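Local coordinates for protein Isomerase/lactonizing enzyme (Agrobacterium fabrum str. C58, PDB 2NQL) that belongs to the mandelate racemase/muconate lactonizing enzyme family of the enolase superfamily and binds a sodium ion in its C-terminal barrel domain, at residues F180-F185 with D235-E240; L171-Q176 with R202-P207; F185-A190 with I211-H216. All coordinates share one frame; numbering follows the deposited sequence.

Interaction 1 of 3, residues F180-F185 with D235-E240. With NA (sodium ion), chain G.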
loop_
_atom_site.group_PDB
_atom_site.type_symbol
_atom_site.label_atom_id
_atom_site.label_comp_id
_atom_site.label_asym_id
_atom_site.label_seq_id
_atom_site.Cartn_x
_atom_site.Cartn_y
_atom_site.Cartn_z
ATOM N N PHE A 180 20.137 22.123 22.046
ATOM C CA PHE A 180 19.022 21.979 21.124
ATOM C C PHE A 180 18.115 23.188 21.267
ATOM O O PHE A 180 17.916 23.695 22.371
ATOM C CB PHE A 180 18.293 20.644 21.375
ATOM C CG PHE A 180 19.126 19.435 21.007
ATOM C CD1 PHE A 180 18.915 18.760 19.789
ATOM C CD2 PHE A 180 20.126 18.975 21.859
ATOM C CE1 PHE A 180 19.691 17.653 19.447
ATOM C CE2 PHE A 180 20.926 17.879 21.528
ATOM C CZ PHE A 180 20.714 17.216 20.315
ATOM N N ASN A 181 17.610 23.671 20.143
ATOM C CA ASN A 181 16.774 24.860 20.099
ATOM C C ASN A 181 15.397 24.588 19.504
ATOM O O ASN A 181 14.546 25.480 19.434
ATOM C CB ASN A 181 17.481 25.958 19.297
ATOM C CG ASN A 181 18.762 26.434 19.959
ATOM O OD1 ASN A 181 19.832 26.418 19.346
ATOM N ND2 ASN A 181 18.659 26.863 21.212
ATOM N N ALA A 182 15.189 23.350 19.062
ATOM C CA ALA A 182 13.965 22.974 18.384
ATOM C C ALA A 182 13.426 21.656 18.950
ATOM O O ALA A 182 14.198 20.747 19.287
ATOM C CB ALA A 182 14.196 22.919 16.870
ATOM N N PHE A 183 12.105 21.607 19.128
ATOM C CA PHE A 183 11.424 20.601 19.950
ATOM C C PHE A 183 10.083 20.271 19.320
ATOM O O PHE A 183 9.464 21.123 18.661
ATOM C CB PHE A 183 11.153 21.131 21.379
ATOM C CG PHE A 183 12.388 21.585 22.095
ATOM C CD1 PHE A 183 13.121 20.687 22.879
ATOM C CD2 PHE A 183 12.851 22.902 21.944
ATOM C CE1 PHE A 183 14.293 21.096 23.534
ATOM C CE2 PHE A 183 14.034 23.318 22.576
ATOM C CZ PHE A 183 14.746 22.425 23.374
ATOM N N LYS A 184 9.618 19.046 19.545
ATOM C CA LYS A 184 8.273 18.673 19.116
ATOM C C LYS A 184 7.627 17.836 20.200
ATOM O O LYS A 184 8.289 16.978 20.806
ATOM C CB LYS A 184 8.317 17.927 17.759
ATOM C CG LYS A 184 6.936 17.545 17.216
ATOM C CD LYS A 184 7.022 16.881 15.830
ATOM C CE LYS A 184 7.409 15.415 15.923
ATOM N NZ LYS A 184 7.616 14.886 14.560
ATOM N N PHE A 185 6.338 18.077 20.445
ATOM C CA PHE A 185 5.588 17.270 21.402
ATOM C C PHE A 185 4.403 16.590 20.730
ATOM O O PHE A 185 3.900 17.079 19.710
ATOM C CB PHE A 185 5.143 18.108 22.614
ATOM C CG PHE A 185 3.993 19.027 22.331
ATOM C CD1 PHE A 185 2.673 18.621 22.576
ATOM C CD2 PHE A 185 4.217 20.301 21.804
ATOM C CE1 PHE A 185 1.597 19.479 22.299
ATOM C CE2 PHE A 185 3.134 21.161 21.509
ATOM C CZ PHE A 185 1.830 20.745 21.766
ATOM N N ASP A 235 2.861 30.425 19.623
ATOM C CA ASP A 235 3.794 30.400 18.492
ATOM C C ASP A 235 4.274 28.968 18.105
ATOM O O ASP A 235 5.460 28.651 18.248
ATOM C CB ASP A 235 4.988 31.333 18.761
ATOM C CG ASP A 235 5.857 31.557 17.526
ATOM O OD1 ASP A 235 5.298 31.702 16.419
ATOM O OD2 ASP A 235 7.106 31.581 17.674
ATOM N N PRO A 236 3.352 28.104 17.639
ATOM C CA PRO A 236 3.811 26.805 17.131
ATOM C C PRO A 236 4.657 26.905 15.867
ATOM O O PRO A 236 4.323 27.637 14.921
ATOM C CB PRO A 236 2.502 26.040 16.871
ATOM C CG PRO A 236 1.483 27.087 16.642
ATOM C CD PRO A 236 1.887 28.238 17.534
ATOM N N TRP A 237 5.762 26.164 15.876
ATOM C CA TRP A 237 6.666 26.064 14.738
ATOM C C TRP A 237 5.946 25.460 13.534
ATOM O O TRP A 237 5.941 26.053 12.451
ATOM C CB TRP A 237 7.865 25.208 15.179
ATOM C CG TRP A 237 8.894 24.810 14.169
ATOM C CD1 TRP A 237 9.167 25.384 12.962
ATOM C CD2 TRP A 237 9.827 23.748 14.334
ATOM N NE1 TRP A 237 10.213 24.723 12.348
ATOM C CE2 TRP A 237 10.637 23.716 13.175
ATOM C CE3 TRP A 237 10.051 22.800 15.354
ATOM C CZ2 TRP A 237 11.639 22.766 12.993
ATOM C CZ3 TRP A 237 11.062 21.859 15.183
ATOM C CH2 TRP A 237 11.857 21.862 14.012
ATOM N N PHE A 238 5.354 24.285 13.726
ATOM C CA PHE A 238 4.439 23.712 12.750
ATOM C C PHE A 238 3.403 22.830 13.437
ATOM O O PHE A 238 3.596 22.408 14.594
ATOM C CB PHE A 238 5.184 22.979 11.622
ATOM C CG PHE A 238 6.094 21.851 12.089
ATOM C CD1 PHE A 238 5.575 20.586 12.387
ATOM C CD2 PHE A 238 7.469 22.044 12.187
ATOM C CE1 PHE A 238 6.412 19.524 12.788
ATOM C CE2 PHE A 238 8.322 20.998 12.589
ATOM C CZ PHE A 238 7.783 19.732 12.906
ATOM N N ALA A 239 2.308 22.559 12.725
ATOM C CA ALA A 239 1.308 21.586 13.155
ATOM C C ALA A 239 1.432 20.401 12.210
ATOM O O ALA A 239 1.268 20.546 11.007
ATOM C CB ALA A 239 -0.106 22.192 13.096
ATOM N N GLU A 240 1.783 19.247 12.769
ATOM C CA GLU A 240 2.064 18.064 11.953
ATOM C C GLU A 240 0.851 17.124 11.975
ATOM O O GLU A 240 0.221 16.955 13.023
ATOM C CB GLU A 240 3.333 17.376 12.468
ATOM C CG GLU A 240 3.451 15.909 12.099
ATOM C CD GLU A 240 4.666 15.249 12.717
ATOM O OE1 GLU A 240 5.598 15.951 13.146
ATOM O OE2 GLU A 240 4.740 13.996 12.719
HETATM NA NA NA G . 6.292 12.989 11.412
HETATM O O HOH W 1 4.618 13.522 9.092
HETATM O O HOH W 2 8.462 13.858 11.823
#
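The sodium site in the barrel of this enolase-superfamily protein is the setting in which K184 meets E240. The two carboxylate oxygens of E240 divide the work. OE2 binds the sodium ion at 2.3 Å, while OE1 takes a 2.7 Å hydrogen bond from K184 NZ, part of a salt bridge, on its syn lone pair, the one on the side of the other oxygen. E240 runs extended beyond CG, whereas K184 is straight as far as CD and then bends at chi3 (80°), which turns NZ onto OE1, the two side chains crossing at about a right angle. K184 NZ is also hydrogen-bonded to Y156 OH and E240 OE1 to Q287 NE2, so each has a second polar partner. E266 and two waters also bind the ion, the closer water at 2.4 Å from the sodium ion.

Behind the polar end lies an apolar layer. K184 CD passes 4.1 Å from F238 CE1, these two side chains likewise crossing at about a right angle. F238 in turn lays CE2 over the centre of one face of W237. The indole reaches the other segment with its six-membered ring: CZ3 touches A182 CB at 3.7 Å, and F183 O lies in plane at the ring edge. Strand 210-214 separates strands 182-186 and 239-240 in the parallel barrel sheet, and its A212 packs against W237 and F238 between them. F183 points the other way, onto L205 of helix 194-205.

Interaction 2 of 3, residues L171-Q176 with R202-P207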
loop_
_atom_site.group_PDB
_atom_site.type_symbol
_atom_site.label_atom_id
_atom_site.label_comp_id
_atom_site.label_asym_id
_atom_site.label_seq_id
_atom_site.Cartn_x
_atom_site.Cartn_y
_atom_site.Cartn_z
ATOM N N LEU A 171 12.419 17.794 31.147
ATOM C CA LEU A 171 13.143 17.055 30.134
ATOM C C LEU A 171 13.490 17.901 28.905
ATOM O O LEU A 171 14.601 17.801 28.374
ATOM C CB LEU A 171 12.384 15.779 29.770
ATOM C CG LEU A 171 13.179 14.638 29.139
ATOM C CD1 LEU A 171 14.373 14.207 30.008
ATOM C CD2 LEU A 171 12.233 13.473 28.938
ATOM N N ALA A 172 12.561 18.754 28.467
ATOM C CA ALA A 172 12.807 19.620 27.316
ATOM C C ALA A 172 13.903 20.623 27.661
ATOM O O ALA A 172 14.790 20.899 26.844
ATOM C CB ALA A 172 11.499 20.354 26.873
ATOM N N LYS A 173 13.856 21.145 28.884
ATOM C CA LYS A 173 14.839 22.138 29.313
ATOM C C LYS A 173 16.221 21.512 29.402
ATOM O O LYS A 173 17.219 22.160 29.061
ATOM C CB LYS A 173 14.440 22.731 30.669
ATOM C CG LYS A 173 15.237 23.983 31.082
ATOM C CD LYS A 173 14.811 24.427 32.496
ATOM C CE LYS A 173 15.746 25.490 33.068
ATOM N NZ LYS A 173 15.666 26.767 32.297
ATOM N N TYR A 174 16.273 20.264 29.881
ATOM C CA TYR A 174 17.515 19.500 29.914
ATOM C C TYR A 174 18.152 19.420 28.522
ATOM O O TYR A 174 19.369 19.660 28.358
ATOM C CB TYR A 174 17.259 18.092 30.474
ATOM C CG TYR A 174 18.462 17.185 30.379
ATOM C CD1 TYR A 174 19.507 17.284 31.303
ATOM C CD2 TYR A 174 18.581 16.266 29.335
ATOM C CE1 TYR A 174 20.638 16.455 31.198
ATOM C CE2 TYR A 174 19.695 15.446 29.222
ATOM C CZ TYR A 174 20.711 15.552 30.143
ATOM O OH TYR A 174 21.784 14.739 30.011
ATOM N N TRP A 175 17.331 19.081 27.527
ATOM C CA TRP A 175 17.788 19.043 26.139
ATOM C C TRP A 175 18.168 20.406 25.566
ATOM O O TRP A 175 19.146 20.502 24.821
ATOM C CB TRP A 175 16.808 18.247 25.238
ATOM C CG TRP A 175 16.982 16.772 25.505
ATOM C CD1 TRP A 175 16.208 15.975 26.317
ATOM C CD2 TRP A 175 18.066 15.950 25.057
ATOM N NE1 TRP A 175 16.732 14.708 26.371
ATOM C CE2 TRP A 175 17.872 14.663 25.614
ATOM C CE3 TRP A 175 19.171 16.170 24.218
ATOM C CZ2 TRP A 175 18.751 13.594 25.366
ATOM C CZ3 TRP A 175 20.054 15.100 23.975
ATOM C CH2 TRP A 175 19.829 13.834 24.542
ATOM N N GLN A 176 17.427 21.451 25.945
ATOM C CA GLN A 176 17.789 22.826 25.589
ATOM C C GLN A 176 19.191 23.180 26.103
ATOM O O GLN A 176 19.989 23.781 25.374
ATOM C CB GLN A 176 16.756 23.831 26.118
ATOM C CG GLN A 176 16.913 25.247 25.551
ATOM C CD GLN A 176 15.910 26.222 26.128
ATOM O OE1 GLN A 176 15.745 26.308 27.347
ATOM N NE2 GLN A 176 15.233 26.968 25.255
ATOM N N ARG A 202 6.469 26.593 26.074
ATOM C CA ARG A 202 6.825 27.976 25.719
ATOM C C ARG A 202 7.363 28.767 26.938
ATOM O O ARG A 202 8.361 29.491 26.825
ATOM C CB ARG A 202 5.609 28.689 25.091
ATOM C CG ARG A 202 5.842 30.128 24.632
ATOM C CD ARG A 202 7.046 30.238 23.693
ATOM N NE ARG A 202 6.758 29.651 22.385
ATOM C CZ ARG A 202 7.685 29.214 21.532
ATOM N NH1 ARG A 202 8.976 29.254 21.856
ATOM N NH2 ARG A 202 7.314 28.700 20.365
ATOM N N GLN A 203 6.706 28.595 28.087
ATOM C CA GLN A 203 7.116 29.229 29.344
ATOM C C GLN A 203 8.473 28.713 29.810
ATOM O O GLN A 203 9.379 29.500 30.115
ATOM C CB GLN A 203 6.047 28.988 30.416
ATOM C CG GLN A 203 6.143 29.903 31.618
ATOM C CD GLN A 203 6.367 29.132 32.900
ATOM O OE1 GLN A 203 7.445 28.578 33.130
ATOM N NE2 GLN A 203 5.342 29.087 33.747
ATOM N N VAL A 204 8.618 27.387 29.835
ATOM C CA VAL A 204 9.879 26.751 30.201
ATOM C C VAL A 204 11.026 27.101 29.247
ATOM O O VAL A 204 12.104 27.507 29.701
ATOM C CB VAL A 204 9.708 25.222 30.386
ATOM C CG1 VAL A 204 11.068 24.496 30.464
ATOM C CG2 VAL A 204 8.872 24.940 31.640
ATOM N N LEU A 205 10.788 26.997 27.939
ATOM C CA LEU A 205 11.878 27.116 26.950
ATOM C C LEU A 205 12.165 28.535 26.463
ATOM O O LEU A 205 13.250 28.807 25.939
ATOM C CB LEU A 205 11.639 26.191 25.747
ATOM C CG LEU A 205 11.527 24.693 26.095
ATOM C CD1 LEU A 205 10.947 23.907 24.900
ATOM C CD2 LEU A 205 12.887 24.121 26.509
ATOM N N GLY A 206 11.217 29.442 26.644
ATOM C CA GLY A 206 11.439 30.830 26.215
ATOM C C GLY A 206 10.962 31.069 24.789
ATOM O O GLY A 206 10.639 30.108 24.067
ATOM N N PRO A 207 10.887 32.351 24.366
ATOM C CA PRO A 207 10.291 32.688 23.062
ATOM C C PRO A 207 11.138 32.313 21.849
ATOM O O PRO A 207 10.609 32.230 20.740
ATOM C CB PRO A 207 10.102 34.214 23.141
ATOM C CG PRO A 207 11.177 34.672 24.086
ATOM C CD PRO A 207 11.312 33.557 25.107
HETATM O O HOH W 3 12.862 27.514 32.387
HETATM O O HOH W 4 14.708 28.180 28.937
#
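Q176 and L205 form the close-fitting half of this helix-to-helix contact. The glutamine chain, with CG anti to the backbone N (chi1 -168°) and extended from there on, slides past the leucine in the opposite direction, and its amide ends at the final carbonyl of helix 194-205. Q176 NE2 donates to L205 O at 2.8 Å. The bond is nearly straight, 172° at the hydrogen, and it is flat on both sides: the acceptor lies in the amide plane and the donor lies in the carbonyl plane, on a lone pair. This fixes the rotation of the amide and turns OE1 to the other side, toward water. L205 CD2 lies over the face of the Q176 amide, 3.7 Å from Q176 CD and 4.0 Å from A172 CB. Further inward, both Q176 and L205 rest on F183 of strand 182-186.

The outer side is looser. K173 and V204 meet chiefly through K173 CB and V204 CG1, 3.8 Å apart; the rest of the lysine chain runs along the exposed side, and its NZ returns to the contact through a water. Two waters donate to V204 O there: one also accepts from K173 NZ, and the other donates to Q176 OE1 at 2.7 Å. V204 O is thus met by two waters and L205 O by the glutamine. G206 ends the helix with positive phi, and R202 NH1 reaches forward to its carbonyl at 2.9 Å, with the oxygen in the guanidinium plane. Helices 165-177 and 194-205 belong to the outer layer around the parallel strands, and such side-by-side packing of successive helices is characteristic of the (beta/alpha)8, or TIM, barrel domain of the enolase superfamily.

Interaction 3 of 3, residues F185-A190 with I211-H216; sequences FATPVA and IAADMH. With SO4 (sulfate ion), chain D.
F185 takes chi1 75°, setting CG between its backbone N and carbonyl carbon, and this folds the ring back toward strand 210-214. One ring face, toward its rim, receives A213 CA; CZ lies 3.8 Å from A213 CB, while I211 CG2 comes up to the edge near CD2. D214 lies on the opposite face of the sheet, the side of A186; with CG anti to its backbone N (chi1 173°), its carboxylate reaches H216.

The backbones pair as parallel strands. F185 N bonds to A212 O at 3.0 Å, D214 N to F185 O at 2.9 Å, and T187 N to D214 O at 3.0 Å, the last almost straight at the hydrogen (178°). Beyond the strand ends, P188 CG and CD pack on H216 CB at 4.0 Å, the proline crossing the histidine at about a right angle.

H216 ND1 donates to D214 OD2 at 2.9 Å, from above the carboxylate plane. At the other end of the imidazole, NE2 gives a hydrogen bond to O2 of a sulfate ion at 2.8 Å, in the ring plane, and Y46 OH also holds the sulfate. Parallel strands 182-186 and 210-214, linked through helix 194-205, make a beta-alpha-beta unit of the barrel, with D214 and H216 at the C-terminal strand end, where TIM barrels carry their sites.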
loop_
_atom_site.group_PDB
_atom_site.type_symbol
_atom_site.label_atom_id
_atom_site.label_comp_id
_atom_site.label_asym_id
_atom_site.label_seq_id
_atom_site.Cartn_x
_atom_site.Cartn_y
_atom_site.Cartn_z
ATOM N N PHE A 185 6.338 18.077 20.445
ATOM C CA PHE A 185 5.588 17.270 21.402
ATOM C C PHE A 185 4.403 16.590 20.730
ATOM O O PHE A 185 3.900 17.079 19.710
ATOM C CB PHE A 185 5.143 18.108 22.614
ATOM C CG PHE A 185 3.993 19.027 22.331
ATOM C CD1 PHE A 185 2.673 18.621 22.576
ATOM C CD2 PHE A 185 4.217 20.301 21.804
ATOM C CE1 PHE A 185 1.597 19.479 22.299
ATOM C CE2 PHE A 185 3.134 21.161 21.509
ATOM C CZ PHE A 185 1.830 20.745 21.766
ATOM N N ALA A 186 3.947 15.482 21.312
ATOM C CA ALA A 186 2.822 14.738 20.742
ATOM C C ALA A 186 1.567 15.031 21.551
ATOM O O ALA A 186 1.553 14.895 22.777
ATOM C CB ALA A 186 3.120 13.229 20.710
ATOM N N THR A 187 0.527 15.481 20.855
ATOM C CA THR A 187 -0.706 15.946 21.495
ATOM C C THR A 187 -1.501 14.937 22.363
ATOM O O THR A 187 -2.096 15.359 23.362
ATOM C CB THR A 187 -1.631 16.723 20.512
ATOM O OG1 THR A 187 -2.080 15.840 19.471
ATOM C CG2 THR A 187 -0.881 17.866 19.866
ATOM N N PRO A 188 -1.516 13.619 22.004
ATOM C CA PRO A 188 -2.084 12.614 22.938
ATOM C C PRO A 188 -1.410 12.451 24.314
ATOM O O PRO A 188 -2.068 12.000 25.264
ATOM C CB PRO A 188 -1.970 11.294 22.152
ATOM C CG PRO A 188 -1.909 11.708 20.711
ATOM C CD PRO A 188 -1.104 12.972 20.734
ATOM N N VAL A 189 -0.122 12.792 24.414
ATOM C CA VAL A 189 0.628 12.761 25.687
ATOM C C VAL A 189 0.089 13.816 26.676
ATOM O O VAL A 189 0.124 13.625 27.895
ATOM C CB VAL A 189 2.165 12.924 25.426
ATOM C CG1 VAL A 189 2.985 12.745 26.693
ATOM C CG2 VAL A 189 2.639 11.907 24.375
ATOM N N ALA A 190 -0.464 14.894 26.123
ATOM C CA ALA A 190 -0.861 16.093 26.858
ATOM C C ALA A 190 -2.238 16.003 27.563
ATOM O O ALA A 190 -3.285 16.185 26.921
ATOM C CB ALA A 190 -0.840 17.269 25.893
ATOM N N ILE A 211 8.921 25.164 18.783
ATOM C CA ILE A 211 8.085 24.158 19.459
ATOM C C ILE A 211 6.961 23.754 18.506
ATOM O O ILE A 211 5.993 24.484 18.312
ATOM C CB ILE A 211 7.498 24.659 20.807
ATOM C CG1 ILE A 211 8.599 25.267 21.700
ATOM C CG2 ILE A 211 6.814 23.488 21.577
ATOM C CD1 ILE A 211 8.063 25.978 22.973
ATOM N N ALA A 212 7.092 22.562 17.936
ATOM C CA ALA A 212 6.073 22.009 17.049
ATOM C C ALA A 212 5.112 21.058 17.754
ATOM O O ALA A 212 5.444 20.450 18.791
ATOM C CB ALA A 212 6.764 21.291 15.874
ATOM N N ALA A 213 3.932 20.905 17.156
ATOM C CA ALA A 213 2.912 20.004 17.667
ATOM C C ALA A 213 2.624 18.895 16.676
ATOM O O ALA A 213 2.205 19.158 15.548
ATOM C CB ALA A 213 1.628 20.758 17.968
ATOM N N ASP A 214 2.853 17.661 17.117
ATOM C CA ASP A 214 2.407 16.494 16.358
ATOM C C ASP A 214 0.959 16.149 16.764
ATOM O O ASP A 214 0.679 15.618 17.858
ATOM C CB ASP A 214 3.382 15.318 16.546
ATOM C CG ASP A 214 2.878 14.012 15.898
ATOM O OD1 ASP A 214 2.005 14.063 14.997
ATOM O OD2 ASP A 214 3.348 12.928 16.310
ATOM N N MET A 215 0.053 16.441 15.847
ATOM C CA MET A 215 -1.370 16.337 16.101
ATOM C C MET A 215 -1.892 14.932 15.885
ATOM O O MET A 215 -3.047 14.641 16.219
ATOM C CB MET A 215 -2.126 17.332 15.231
ATOM C CG MET A 215 -1.854 18.768 15.662
ATOM S SD MET A 215 -2.853 19.895 14.703
ATOM C CE MET A 215 -4.434 19.644 15.530
ATOM N N HIS A 216 -1.038 14.067 15.324
ATOM C CA HIS A 216 -1.211 12.630 15.415
ATOM C C HIS A 216 -2.546 12.185 14.823
ATOM O O HIS A 216 -3.191 11.281 15.361
ATOM C CB HIS A 216 -1.081 12.156 16.864
ATOM C CG HIS A 216 -0.162 10.997 17.033
ATOM N ND1 HIS A 216 1.203 11.144 17.159
ATOM C CD2 HIS A 216 -0.407 9.665 17.078
ATOM C CE1 HIS A 216 1.759 9.952 17.283
ATOM N NE2 HIS A 216 0.804 9.038 17.236
HETATM S S SO4 D . 3.381 6.504 16.200
HETATM O O1 SO4 D . 2.866 5.602 15.172
HETATM O O2 SO4 D . 2.311 6.681 17.188
HETATM O O3 SO4 D . 4.561 5.939 16.843
HETATM O O4 SO4 D . 3.709 7.783 15.581
#

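Interactions 1 and 3 share F185, and their centres lie 9 Å apart. Strand 210-214 is the middle member: F183 O is 2.9 Å from A212 N on one side, and E240 N is 2.8 Å from A213 O on the other, both probable hydrogen bonds. The sodium ion bound in interaction 1 is about 6 Å from the side chain of D214 in interaction 3, so the two contacts face the same metal-bearing region. Interaction 2 lies on the outer helical layer, its centre 11 Å from that of interaction 1 and 15 Å from that of interaction 3. F183 bridges the layers, with CD2 3.7 Å from L205 CD1, while I211 CD1 approaches R202 N.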